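Long-range contacts in 2-hydroxyisobutyryl-CoA synthetase (Aquincola tertiaricarbonis, PDB 6HDY), which is a two-domain acyl-CoA synthetase of the AMP-binding (ANL) superfamily, with a large N-terminal domain and a smaller C-terminal domain: residues T221-H227 / R462-A467; P239-L244 / E265-G269; I370-F374 / I402-R406; G395-R401 / L414-S420. All blocks are in the same frame, centred on the assembly; numbering follows the deposited sequence.

Interaction 1. Residues T221-H227 / R462-A467. With 8LQ ([[(2~{R},3~{S},4~{R},5~{R})-5-(6-aminopurin-9-yl)-3,4-bis(oxidanyl)oxolan-2-yl]methoxy-oxidanyl-phosphoryl] (3~{S})-3-oxidanylbutanoate), chain C.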
# COMPACT_ATOMS: atom_id res chain seq x y z
N THR A 221 -11.89 -4.11 6.39
CA THR A 221 -13.14 -4.86 6.16
C THR A 221 -13.65 -5.40 7.49
O THR A 221 -12.83 -5.67 8.38
CB THR A 221 -12.98 -6.02 5.15
OG1 THR A 221 -12.08 -7.01 5.66
CG2 THR A 221 -12.60 -5.55 3.72
N PRO A 222 -15.00 -5.57 7.65
CA PRO A 222 -15.51 -6.16 8.90
C PRO A 222 -14.92 -7.55 9.17
O PRO A 222 -14.72 -7.89 10.33
CB PRO A 222 -17.03 -6.21 8.69
CG PRO A 222 -17.30 -5.29 7.54
CD PRO A 222 -16.09 -5.32 6.69
N SER A 223 -14.62 -8.33 8.10
CA SER A 223 -13.99 -9.66 8.15
C SER A 223 -12.60 -9.57 8.77
O SER A 223 -12.27 -10.39 9.62
CB SER A 223 -13.85 -10.26 6.75
OG SER A 223 -15.12 -10.64 6.25
N TYR A 224 -11.79 -8.60 8.31
CA TYR A 224 -10.44 -8.42 8.84
C TYR A 224 -10.43 -8.11 10.33
O TYR A 224 -9.63 -8.70 11.05
CB TYR A 224 -9.62 -7.39 8.07
CG TYR A 224 -8.15 -7.44 8.46
CD1 TYR A 224 -7.54 -8.66 8.76
CD2 TYR A 224 -7.38 -6.30 8.50
CE1 TYR A 224 -6.18 -8.72 9.08
CE2 TYR A 224 -6.03 -6.34 8.85
CZ TYR A 224 -5.44 -7.56 9.14
OH TYR A 224 -4.11 -7.63 9.47
N ALA A 225 -11.30 -7.20 10.79
CA ALA A 225 -11.41 -6.88 12.21
C ALA A 225 -11.65 -8.17 13.07
O ALA A 225 -10.98 -8.37 14.08
CB ALA A 225 -12.54 -5.90 12.41
N ILE A 226 -12.53 -9.08 12.61
CA ILE A 226 -12.79 -10.34 13.30
C ILE A 226 -11.51 -11.20 13.31
O ILE A 226 -11.13 -11.68 14.39
CB ILE A 226 -14.04 -11.11 12.75
CG1 ILE A 226 -15.35 -10.43 13.20
CG2 ILE A 226 -14.06 -12.60 13.21
CD1 ILE A 226 -16.37 -10.33 12.13
N HIS A 227 -10.85 -11.36 12.14
CA HIS A 227 -9.63 -12.17 12.03
C HIS A 227 -8.50 -11.65 12.92
O HIS A 227 -7.82 -12.44 13.57
CB HIS A 227 -9.20 -12.33 10.57
CG HIS A 227 -7.86 -13.00 10.40
ND1 HIS A 227 -7.57 -14.20 11.03
CD2 HIS A 227 -6.79 -12.62 9.66
CE1 HIS A 227 -6.34 -14.51 10.65
NE2 HIS A 227 -5.82 -13.59 9.84
N ARG A 462 -9.44 -17.65 7.08
CA ARG A 462 -9.86 -16.29 7.43
C ARG A 462 -9.26 -15.37 6.33
O ARG A 462 -8.45 -15.84 5.51
CB ARG A 462 -9.31 -15.87 8.83
CG ARG A 462 -9.59 -16.82 10.03
CD ARG A 462 -11.01 -17.32 10.12
NE ARG A 462 -11.44 -17.69 11.47
CZ ARG A 462 -11.81 -18.91 11.85
NH1 ARG A 462 -11.76 -19.93 10.99
NH2 ARG A 462 -12.24 -19.12 13.09
N THR A 463 -9.66 -14.09 6.29
CA THR A 463 -9.17 -13.10 5.31
C THR A 463 -9.01 -11.70 5.90
O THR A 463 -9.74 -11.32 6.82
CB THR A 463 -10.05 -13.06 4.01
OG1 THR A 463 -9.47 -12.14 3.07
CG2 THR A 463 -11.51 -12.67 4.28
N ASP A 464 -8.07 -10.92 5.30
CA ASP A 464 -7.83 -9.51 5.60
C ASP A 464 -8.54 -8.61 4.57
O ASP A 464 -8.40 -7.38 4.61
CB ASP A 464 -6.33 -9.19 5.67
CG ASP A 464 -5.48 -9.56 4.48
OD1 ASP A 464 -6.05 -9.76 3.37
OD2 ASP A 464 -4.25 -9.66 4.64
N PHE A 465 -9.31 -9.25 3.64
CA PHE A 465 -10.09 -8.63 2.57
C PHE A 465 -11.58 -9.01 2.70
O PHE A 465 -12.11 -8.97 3.81
CB PHE A 465 -9.49 -8.94 1.18
CG PHE A 465 -9.93 -8.00 0.08
CD1 PHE A 465 -9.88 -6.62 0.26
CD2 PHE A 465 -10.39 -8.49 -1.14
CE1 PHE A 465 -10.29 -5.75 -0.76
CE2 PHE A 465 -10.83 -7.62 -2.15
CZ PHE A 465 -10.75 -6.25 -1.96
N LYS A 466 -12.27 -9.33 1.58
CA LYS A 466 -13.69 -9.64 1.57
C LYS A 466 -13.92 -11.13 1.73
O LYS A 466 -13.30 -11.94 1.04
CB LYS A 466 -14.36 -9.14 0.28
CG LYS A 466 -14.07 -7.67 -0.04
CD LYS A 466 -14.67 -7.25 -1.39
CE LYS A 466 -14.33 -5.79 -1.70
NZ LYS A 466 -15.18 -5.25 -2.80
N ALA A 467 -14.83 -11.50 2.63
CA ALA A 467 -15.16 -12.89 2.87
C ALA A 467 -15.99 -13.50 1.71
O ALA A 467 -17.07 -12.99 1.37
CB ALA A 467 -15.92 -13.02 4.19
N9 8LQ C . -19.84 -3.24 -0.48
C8 8LQ C . -18.94 -2.26 -0.32
N7 8LQ C . -19.18 -1.64 0.83
C5 8LQ C . -20.25 -2.23 1.39
C6 8LQ C . -20.89 -2.06 2.57
N6 8LQ C . -20.48 -1.09 3.38
N1 8LQ C . -21.95 -2.82 2.92
C2 8LQ C . -22.39 -3.84 2.08
N3 8LQ C . -21.67 -4.05 0.91
C4 8LQ C . -20.65 -3.23 0.58
CAA 8LQ C . -13.77 0.84 -2.31
CAZ 8LQ C . -14.78 0.56 -1.17
OAE 8LQ C . -14.17 -0.28 -0.19
CAL 8LQ C . -16.06 -0.12 -1.67
CAS 8LQ C . -15.74 -1.41 -2.43
OAC 8LQ C . -15.46 -2.44 -1.81
OAQ 8LQ C . -15.70 -1.29 -3.81
PBC 8LQ C . -15.67 -2.56 -4.79
OAH 8LQ C . -14.28 -3.27 -4.48
OAD 8LQ C . -15.82 -2.19 -6.21
O5' 8LQ C . -16.89 -3.44 -4.33
C5' 8LQ C . -18.16 -2.80 -4.27
C4' 8LQ C . -19.20 -3.77 -3.77
O4' 8LQ C . -18.82 -4.25 -2.45
C3' 8LQ C . -20.45 -3.02 -3.58
O3' 8LQ C . -21.19 -2.95 -4.83
C2' 8LQ C . -21.14 -3.88 -2.53
O2' 8LQ C . -21.68 -5.13 -3.11
C1' 8LQ C . -19.99 -4.21 -1.61
O HOH W 1 -9.09 -4.92 5.66
O HOH W 2 -11.47 -13.38 8.23
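Tyr224 presents one ring face to Asp464, whose CB lies 3.6 Å from the ring centroid and 22° off the normal, a CH-pi contact displaced toward the rim. The carboxylate plane stands 82° to the ring, and its OD2 turns away to Gly198 N. One helical turn on, His227 repeats the arrangement: Arg462 CB sits over the imidazole face, 3.7 Å from its centroid. Arg462 then bends at chi2, which carries its guanidinium off the histidine toward Ile460 O and Glu230. His227 ND1 is buried here without a polar partner in the model. At the helix start Thr221 OG1 works twice, accepting from Tyr224 N (3.1 Å) as N-cap and donating to Phe465 O (2.7 Å), where it arrives 36° out of the carbonyl plane. Water 1 adds a bridge from Thr221 N to Asp464 O. The ST turn of Thr463 folds the 462-467 loop, and the extended Lys466 chain brings NZ to OAH (2.7 Å) and OAC (3.0 Å) of 8LQ. The contact thus seats a loop of the C-terminal domain, between strands 450-454 and 470-471, on the first turns of helix 222-234, whose Pro222 and Ala225 pack against strand 246-249 and helix 258-268.

Interaction 2. Residues P239-L244 / E265-G269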
# COMPACT_ATOMS: atom_id res chain seq x y z
N PRO A 239 -7.46 -7.36 22.51
CA PRO A 239 -7.77 -6.27 21.55
C PRO A 239 -8.56 -5.08 22.10
O PRO A 239 -8.69 -4.07 21.41
CB PRO A 239 -8.50 -6.98 20.41
CG PRO A 239 -9.04 -8.25 21.01
CD PRO A 239 -8.14 -8.63 22.14
N ARG A 240 -9.04 -5.16 23.34
CA ARG A 240 -9.73 -4.06 24.02
C ARG A 240 -8.68 -3.03 24.52
O ARG A 240 -9.03 -1.89 24.86
CB ARG A 240 -10.54 -4.59 25.22
CG ARG A 240 -11.87 -5.19 24.80
CD ARG A 240 -12.76 -5.55 25.98
NE ARG A 240 -14.17 -5.50 25.59
CZ ARG A 240 -15.03 -4.54 25.95
NH1 ARG A 240 -14.64 -3.56 26.75
NH2 ARG A 240 -16.29 -4.57 25.52
N ASN A 241 -7.40 -3.46 24.54
CA ASN A 241 -6.28 -2.65 25.00
C ASN A 241 -5.55 -1.96 23.85
O ASN A 241 -4.37 -1.62 23.98
CB ASN A 241 -5.32 -3.50 25.87
CG ASN A 241 -4.57 -2.73 26.97
OD1 ASN A 241 -4.31 -1.52 26.88
ND2 ASN A 241 -4.19 -3.45 28.02
N PHE A 242 -6.26 -1.72 22.73
CA PHE A 242 -5.69 -1.07 21.54
C PHE A 242 -6.03 0.43 21.50
O PHE A 242 -5.63 1.12 20.57
CB PHE A 242 -6.15 -1.80 20.27
CG PHE A 242 -5.58 -3.19 20.05
CD1 PHE A 242 -4.51 -3.65 20.83
CD2 PHE A 242 -6.05 -4.00 19.03
CE1 PHE A 242 -3.95 -4.91 20.59
CE2 PHE A 242 -5.47 -5.25 18.77
CZ PHE A 242 -4.43 -5.70 19.56
N GLY A 243 -6.75 0.91 22.52
CA GLY A 243 -7.16 2.30 22.68
C GLY A 243 -8.13 2.82 21.65
O GLY A 243 -8.29 4.04 21.53
N LEU A 244 -8.80 1.91 20.89
CA LEU A 244 -9.72 2.25 19.81
C LEU A 244 -11.00 2.88 20.28
O LEU A 244 -11.65 2.35 21.19
CB LEU A 244 -10.02 1.04 18.90
CG LEU A 244 -8.86 0.53 18.03
CD1 LEU A 244 -9.03 -0.94 17.73
CD2 LEU A 244 -8.69 1.37 16.74
N GLU A 265 -17.67 -4.71 18.08
CA GLU A 265 -17.71 -3.71 19.15
C GLU A 265 -17.32 -4.31 20.52
O GLU A 265 -16.61 -3.67 21.29
CB GLU A 265 -19.10 -3.06 19.26
CG GLU A 265 -19.43 -2.15 18.08
CD GLU A 265 -20.58 -1.19 18.23
OE1 GLU A 265 -21.40 -1.37 19.17
OE2 GLU A 265 -20.67 -0.24 17.42
N GLU A 266 -17.74 -5.55 20.80
CA GLU A 266 -17.41 -6.22 22.07
C GLU A 266 -15.92 -6.58 22.14
O GLU A 266 -15.29 -6.35 23.18
CB GLU A 266 -18.33 -7.45 22.33
CG GLU A 266 -17.76 -8.52 23.26
CD GLU A 266 -17.54 -8.13 24.72
OE1 GLU A 266 -18.52 -7.74 25.39
OE2 GLU A 266 -16.40 -8.29 25.20
N ALA A 267 -15.39 -7.17 21.07
CA ALA A 267 -13.99 -7.61 20.98
C ALA A 267 -13.00 -6.47 21.15
O ALA A 267 -11.94 -6.68 21.74
CB ALA A 267 -13.75 -8.32 19.64
N TYR A 268 -13.34 -5.27 20.66
CA TYR A 268 -12.47 -4.09 20.71
C TYR A 268 -12.86 -3.03 21.75
O TYR A 268 -12.05 -2.16 22.05
CB TYR A 268 -12.38 -3.44 19.32
CG TYR A 268 -11.64 -4.28 18.31
CD1 TYR A 268 -10.25 -4.24 18.23
CD2 TYR A 268 -12.33 -5.08 17.40
CE1 TYR A 268 -9.56 -4.99 17.28
CE2 TYR A 268 -11.65 -5.83 16.43
CZ TYR A 268 -10.26 -5.79 16.39
OH TYR A 268 -9.59 -6.54 15.45
N GLY A 269 -14.09 -3.11 22.27
CA GLY A 269 -14.63 -2.14 23.23
C GLY A 269 -14.71 -0.76 22.60
O GLY A 269 -14.36 0.24 23.23
O HOH W 3 -9.46 -1.52 21.32
O HOH W 4 -11.05 0.26 23.09
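Glu266 O is gripped by two nitrogens of one guanidinium. Arg240 NE donates to this carbonyl oxygen at 2.8 Å, nearly along the C=O axis (171°) but with a bent N-H...O angle of 135°, the oxygen being also tilted from the guanidinium plane; the second bond, from Arg240 NH2, is weak. The side chain reaches this place because it is extended from CG to NE and runs back beside the last turn of helix 258-268, its CG by Ala267 O. Over the centre of one guanidinium face lies Gly269 CA, 3.6 Å above the plane. Gly269 has positive phi as the chain leaves the helix. Glu266 bends at chi2 (66°) and brings OE2 to 3.6 Å from Arg240 NE, a long salt bridge between two exposed side chains.

The inner half is apolar. Tyr268 meets Leu244 CD1 at its CD1 (3.6 Å), the two side chains lying side by side and pointing the same way, while its CE1 touches Pro239 CB. Phe242 CD2 comes to the edge of the tyrosine ring at 4.0 Å from CE1, and Pro239 CA covers the centre of one Phe242 face. The tyrosine hydroxyl is bonded beyond the contact, to Ala225 O. Tyr268 O, at the helix terminus, receives an almost straight CA-H...O contact from Arg240 CA and lies 2.8 Å from both water 3 and water 4.

A glycine with positive phi is a familiar way to end a helix; here the arginine bond to a last-turn carbonyl accompanies it and joins the end of helix 258-268 to the connection between helix 222-234 and strand 246-249, within the layered alpha/beta part of the AMP-binding fold.

Interaction 3. Residues I370-F374 / I402-R406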
# COMPACT_ATOMS: atom_id res chain seq x y z
N ILE A 370 -27.18 -8.30 -5.61
CA ILE A 370 -28.35 -9.05 -6.07
C ILE A 370 -27.95 -10.40 -6.71
O ILE A 370 -28.63 -11.39 -6.49
CB ILE A 370 -29.28 -8.19 -6.97
CG1 ILE A 370 -29.90 -7.02 -6.16
CG2 ILE A 370 -30.38 -9.04 -7.65
CD1 ILE A 370 -30.52 -5.93 -6.98
N ASP A 371 -26.79 -10.44 -7.41
CA ASP A 371 -26.28 -11.65 -8.07
C ASP A 371 -25.77 -12.72 -7.10
O ASP A 371 -25.71 -13.91 -7.46
CB ASP A 371 -25.22 -11.30 -9.13
CG ASP A 371 -25.83 -10.99 -10.48
OD1 ASP A 371 -26.51 -11.87 -11.05
OD2 ASP A 371 -25.64 -9.85 -10.96
N ASP A 372 -25.43 -12.32 -5.88
CA ASP A 372 -24.95 -13.24 -4.86
C ASP A 372 -26.08 -14.08 -4.25
O ASP A 372 -25.82 -15.17 -3.72
CB ASP A 372 -24.16 -12.50 -3.77
CG ASP A 372 -22.81 -12.00 -4.24
OD1 ASP A 372 -22.38 -12.39 -5.37
OD2 ASP A 372 -22.16 -11.23 -3.48
N MET A 373 -27.32 -13.55 -4.32
CA MET A 373 -28.51 -14.20 -3.82
C MET A 373 -28.73 -15.56 -4.52
O MET A 373 -28.49 -15.69 -5.73
CB MET A 373 -29.73 -13.27 -4.01
CG MET A 373 -31.05 -13.87 -3.50
SD MET A 373 -32.38 -14.02 -4.73
CE MET A 373 -31.85 -15.39 -5.65
N PHE A 374 -29.18 -16.56 -3.76
CA PHE A 374 -29.52 -17.90 -4.24
C PHE A 374 -30.91 -18.27 -3.74
O PHE A 374 -31.40 -17.68 -2.77
CB PHE A 374 -28.46 -18.94 -3.82
CG PHE A 374 -28.18 -18.95 -2.34
CD1 PHE A 374 -27.24 -18.09 -1.79
CD2 PHE A 374 -28.89 -19.79 -1.48
CE1 PHE A 374 -27.01 -18.06 -0.41
CE2 PHE A 374 -28.66 -19.76 -0.10
CZ PHE A 374 -27.72 -18.90 0.43
N ILE A 402 -21.16 -21.64 2.71
CA ILE A 402 -22.46 -21.98 2.14
C ILE A 402 -22.11 -22.72 0.85
O ILE A 402 -21.32 -22.21 0.06
CB ILE A 402 -23.35 -20.73 1.90
CG1 ILE A 402 -23.42 -19.83 3.14
CG2 ILE A 402 -24.73 -21.14 1.41
CD1 ILE A 402 -23.73 -18.37 2.82
N VAL A 403 -22.60 -23.97 0.70
CA VAL A 403 -22.33 -24.80 -0.48
C VAL A 403 -23.61 -24.90 -1.32
O VAL A 403 -24.64 -25.40 -0.84
CB VAL A 403 -21.66 -26.18 -0.17
CG1 VAL A 403 -21.46 -26.99 -1.44
CG2 VAL A 403 -20.32 -25.99 0.55
N ILE A 404 -23.57 -24.32 -2.53
CA ILE A 404 -24.73 -24.25 -3.43
C ILE A 404 -24.45 -24.75 -4.84
O ILE A 404 -23.31 -25.06 -5.20
CB ILE A 404 -25.35 -22.80 -3.48
CG1 ILE A 404 -24.48 -21.82 -4.34
CG2 ILE A 404 -25.68 -22.22 -2.08
CD1 ILE A 404 -25.18 -20.53 -4.83
N THR A 405 -25.51 -24.81 -5.63
CA THR A 405 -25.48 -25.07 -7.06
C THR A 405 -26.47 -24.13 -7.75
O THR A 405 -27.62 -24.04 -7.34
CB THR A 405 -25.62 -26.56 -7.42
OG1 THR A 405 -25.33 -26.68 -8.81
CG2 THR A 405 -27.03 -27.15 -7.12
N ARG A 406 -26.01 -23.41 -8.77
CA ARG A 406 -26.95 -22.55 -9.51
C ARG A 406 -27.39 -23.23 -10.81
O ARG A 406 -28.23 -22.68 -11.53
CB ARG A 406 -26.44 -21.11 -9.70
CG ARG A 406 -26.62 -20.28 -8.43
CD ARG A 406 -26.71 -18.79 -8.69
NE ARG A 406 -26.55 -17.99 -7.47
CZ ARG A 406 -25.37 -17.62 -6.98
NH1 ARG A 406 -24.24 -17.99 -7.58
NH2 ARG A 406 -25.31 -16.90 -5.87
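The end-to-end directions of the two touching parts are 105° apart, and the closest CA pair, Phe374 and Arg406, is separated by 7.5 Å, so side chains rather than paired backbones make the contact. Phe374 carries the apolar half. With CG between its backbone N and carbonyl carbon (chi1 53°), the ring is directed at the 402-406 segment and meets two isoleucines. Ile404 CG2 stands over one ring face, 4.2 Å from the centroid and 14° off the normal, although offset toward the rim; its other branch reaches Phe374 CB through CD1 at 3.8 Å. Farther out, Phe374 CZ touches Ile402 CG2 at 3.9 Å. Pro383 and Ile386 of helix 383-391 pack on both Phe374 and Ile402, which places this cluster under that helix.

Arg406 supplies the polar half, its chain extended from CG to NE. Ile404 CD1 lies over the centre of one guanidinium face and Asp371 O over the opposite face, so the flat group is sandwiched between a methyl and a carbonyl. Met373 O takes weak hydrogen bonds from NH2 (3.4 Å) and NE (3.5 Å), while Asp372 O approaches NH2 at the edge to 2.8 Å.

NH1 has a weak, long ion pair with Asp472. The chemistry is therefore divided: a buried hydrocarbon cluster supplies close packing, and an exposed cation faces the carbonyl-rich bend 371-373, where it is probably attracted by several carbonyl oxygens at once, the bonds to Met373 O being weak.

Interaction 4. Residues G395-R401 / L414-S420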
# COMPACT_ATOMS: atom_id res chain seq x y z
N GLY A 395 -22.18 -20.47 20.56
CA GLY A 395 -21.41 -21.65 20.19
C GLY A 395 -20.75 -21.62 18.82
O GLY A 395 -19.95 -22.50 18.51
N TYR A 396 -21.09 -20.62 18.00
CA TYR A 396 -20.53 -20.43 16.65
C TYR A 396 -19.04 -20.00 16.70
O TYR A 396 -18.69 -19.07 17.43
CB TYR A 396 -21.40 -19.44 15.87
CG TYR A 396 -20.84 -19.00 14.53
CD1 TYR A 396 -20.80 -19.88 13.46
CD2 TYR A 396 -20.39 -17.70 14.34
CE1 TYR A 396 -20.31 -19.48 12.21
CE2 TYR A 396 -19.92 -17.28 13.09
CZ TYR A 396 -19.89 -18.17 12.03
OH TYR A 396 -19.38 -17.78 10.82
N GLY A 397 -18.19 -20.71 15.94
CA GLY A 397 -16.73 -20.55 15.90
C GLY A 397 -16.13 -19.39 15.13
O GLY A 397 -14.91 -19.19 15.18
N GLY A 398 -16.96 -18.62 14.42
CA GLY A 398 -16.48 -17.45 13.68
C GLY A 398 -16.36 -17.61 12.18
O GLY A 398 -16.12 -16.62 11.49
N GLU A 399 -16.51 -18.84 11.67
CA GLU A 399 -16.46 -19.12 10.24
C GLU A 399 -17.43 -20.18 9.81
O GLU A 399 -17.84 -21.03 10.63
CB GLU A 399 -15.04 -19.44 9.71
CG GLU A 399 -14.26 -18.22 9.20
CD GLU A 399 -14.93 -17.35 8.15
OE1 GLU A 399 -15.81 -17.85 7.41
OE2 GLU A 399 -14.55 -16.16 8.05
N HIS A 400 -17.82 -20.09 8.53
CA HIS A 400 -18.74 -21.01 7.86
C HIS A 400 -18.59 -20.85 6.35
O HIS A 400 -17.98 -19.87 5.89
CB HIS A 400 -20.20 -20.77 8.29
CG HIS A 400 -20.80 -19.50 7.76
ND1 HIS A 400 -20.63 -18.29 8.41
CD2 HIS A 400 -21.57 -19.30 6.65
CE1 HIS A 400 -21.30 -17.40 7.69
NE2 HIS A 400 -21.87 -17.95 6.63
N ARG A 401 -19.12 -21.81 5.60
CA ARG A 401 -19.21 -21.80 4.14
C ARG A 401 -20.63 -22.21 3.79
O ARG A 401 -21.26 -23.01 4.50
CB ARG A 401 -18.22 -22.78 3.48
CG ARG A 401 -16.72 -22.44 3.55
CD ARG A 401 -16.25 -21.33 2.62
NE ARG A 401 -16.14 -20.11 3.39
CZ ARG A 401 -15.01 -19.49 3.70
NH1 ARG A 401 -13.86 -19.89 3.16
NH2 ARG A 401 -15.02 -18.46 4.51
N LEU A 414 -27.02 -26.29 2.34
CA LEU A 414 -25.86 -27.02 2.85
C LEU A 414 -24.89 -26.02 3.49
O LEU A 414 -24.44 -25.08 2.82
CB LEU A 414 -25.15 -27.87 1.76
CG LEU A 414 -25.96 -28.92 0.97
CD1 LEU A 414 -25.07 -29.67 0.01
CD2 LEU A 414 -26.66 -29.92 1.90
N LEU A 415 -24.58 -26.22 4.78
CA LEU A 415 -23.67 -25.35 5.53
C LEU A 415 -22.54 -26.15 6.17
O LEU A 415 -22.77 -27.25 6.65
CB LEU A 415 -24.42 -24.55 6.62
CG LEU A 415 -25.57 -23.61 6.19
CD1 LEU A 415 -26.25 -22.99 7.42
CD2 LEU A 415 -25.06 -22.46 5.26
N ARG A 416 -21.31 -25.60 6.12
CA ARG A 416 -20.11 -26.14 6.76
C ARG A 416 -19.85 -25.10 7.83
O ARG A 416 -19.53 -23.96 7.51
CB ARG A 416 -18.91 -26.26 5.79
CG ARG A 416 -19.12 -27.22 4.60
CD ARG A 416 -17.79 -27.59 3.95
NE ARG A 416 -17.22 -28.77 4.60
CZ ARG A 416 -15.94 -29.13 4.57
NH1 ARG A 416 -15.04 -28.39 3.93
NH2 ARG A 416 -15.54 -30.23 5.21
N VAL A 417 -20.11 -25.45 9.11
CA VAL A 417 -20.01 -24.50 10.21
C VAL A 417 -18.94 -24.89 11.25
O VAL A 417 -18.85 -26.05 11.67
CB VAL A 417 -21.40 -24.27 10.88
CG1 VAL A 417 -21.32 -23.30 12.05
CG2 VAL A 417 -22.44 -23.79 9.86
N GLU A 418 -18.13 -23.91 11.65
CA GLU A 418 -17.14 -24.10 12.69
C GLU A 418 -17.80 -23.92 14.07
O GLU A 418 -18.46 -22.90 14.30
CB GLU A 418 -16.01 -23.06 12.57
CG GLU A 418 -14.71 -23.59 12.00
CD GLU A 418 -13.58 -22.58 11.96
OE1 GLU A 418 -13.41 -21.84 12.96
OE2 GLU A 418 -12.82 -22.59 10.97
N PRO A 419 -17.61 -24.87 15.02
CA PRO A 419 -18.02 -24.61 16.41
C PRO A 419 -16.87 -23.86 17.12
O PRO A 419 -15.75 -23.83 16.60
CB PRO A 419 -18.13 -26.02 16.99
CG PRO A 419 -17.04 -26.79 16.26
CD PRO A 419 -16.87 -26.15 14.90
N SER A 420 -17.11 -23.31 18.32
CA SER A 420 -16.04 -22.66 19.08
C SER A 420 -15.13 -23.73 19.71
O SER A 420 -15.54 -24.90 19.86
CB SER A 420 -16.61 -21.76 20.16
OG SER A 420 -17.36 -22.49 21.11
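Tyr396 offers its ring edge to Val417, whose CG1 lies in the ring plane at 3.7 Å from CD1, and the two side chains cross at about a right angle. The tyrosine's extended first torsion (chi1 172°) also sends OH to His400 ND1, 2.8 Å away and nearly linear at 173°; either atom could be the donor. His400 uses chi1 71°, between its backbone N and carbonyl carbon, which raises the imidazole on the Val417 face of the sheet with the hydroxyl at its edge; its CB packs on Val417 CG2. On the other face Arg401 CB and Arg416 CB touch at 4.2 Å. The two chains then diverge, Arg416 to Glu453 and Arg401 NH2 to Glu399, a carboxylate that also forms a salt bridge with Arg469. Glu418, extended beyond CG, leans CB on Glu399 O and sends its carboxylate to Ile460 N and Arg462. Between the strands the backbones exchange Arg401 N to Arg416 O (2.9 Å, in the carbonyl plane) and Arg416 N to Arg401 O (3.1 Å). The register shifts by two between the Tyr396-Pro419 and His400-Val417 pairs, where Gly398 turns the corner: an antiparallel beta hairpin with a beta bulge, at the centre of the mixed sheet of the C-terminal domain.

Interaction 1 joins the N-terminal and C-terminal domains and holds one residue of the 8LQ pocket, Lys466, whose side chain is also about 5 Å from 3HL. Interaction 2 lies on the N-terminal side, its centre 16 Å from that of interaction 1, linked by a probable hydrogen bond from Tyr268 OH to Ala225 O (2.7 Å). On the C-terminal side, interaction 4 is tied to interaction 1 by the salt bridge Arg462 NH1 to Glu418 OE2 (2.9 Å). Interactions 3 and 4 share strand 399-403 and meet at Val403 N and Leu414 O (3.0 Å). Interaction 3 approaches the ligand separately, with the Asp372 side chain about 6 Å from 8LQ.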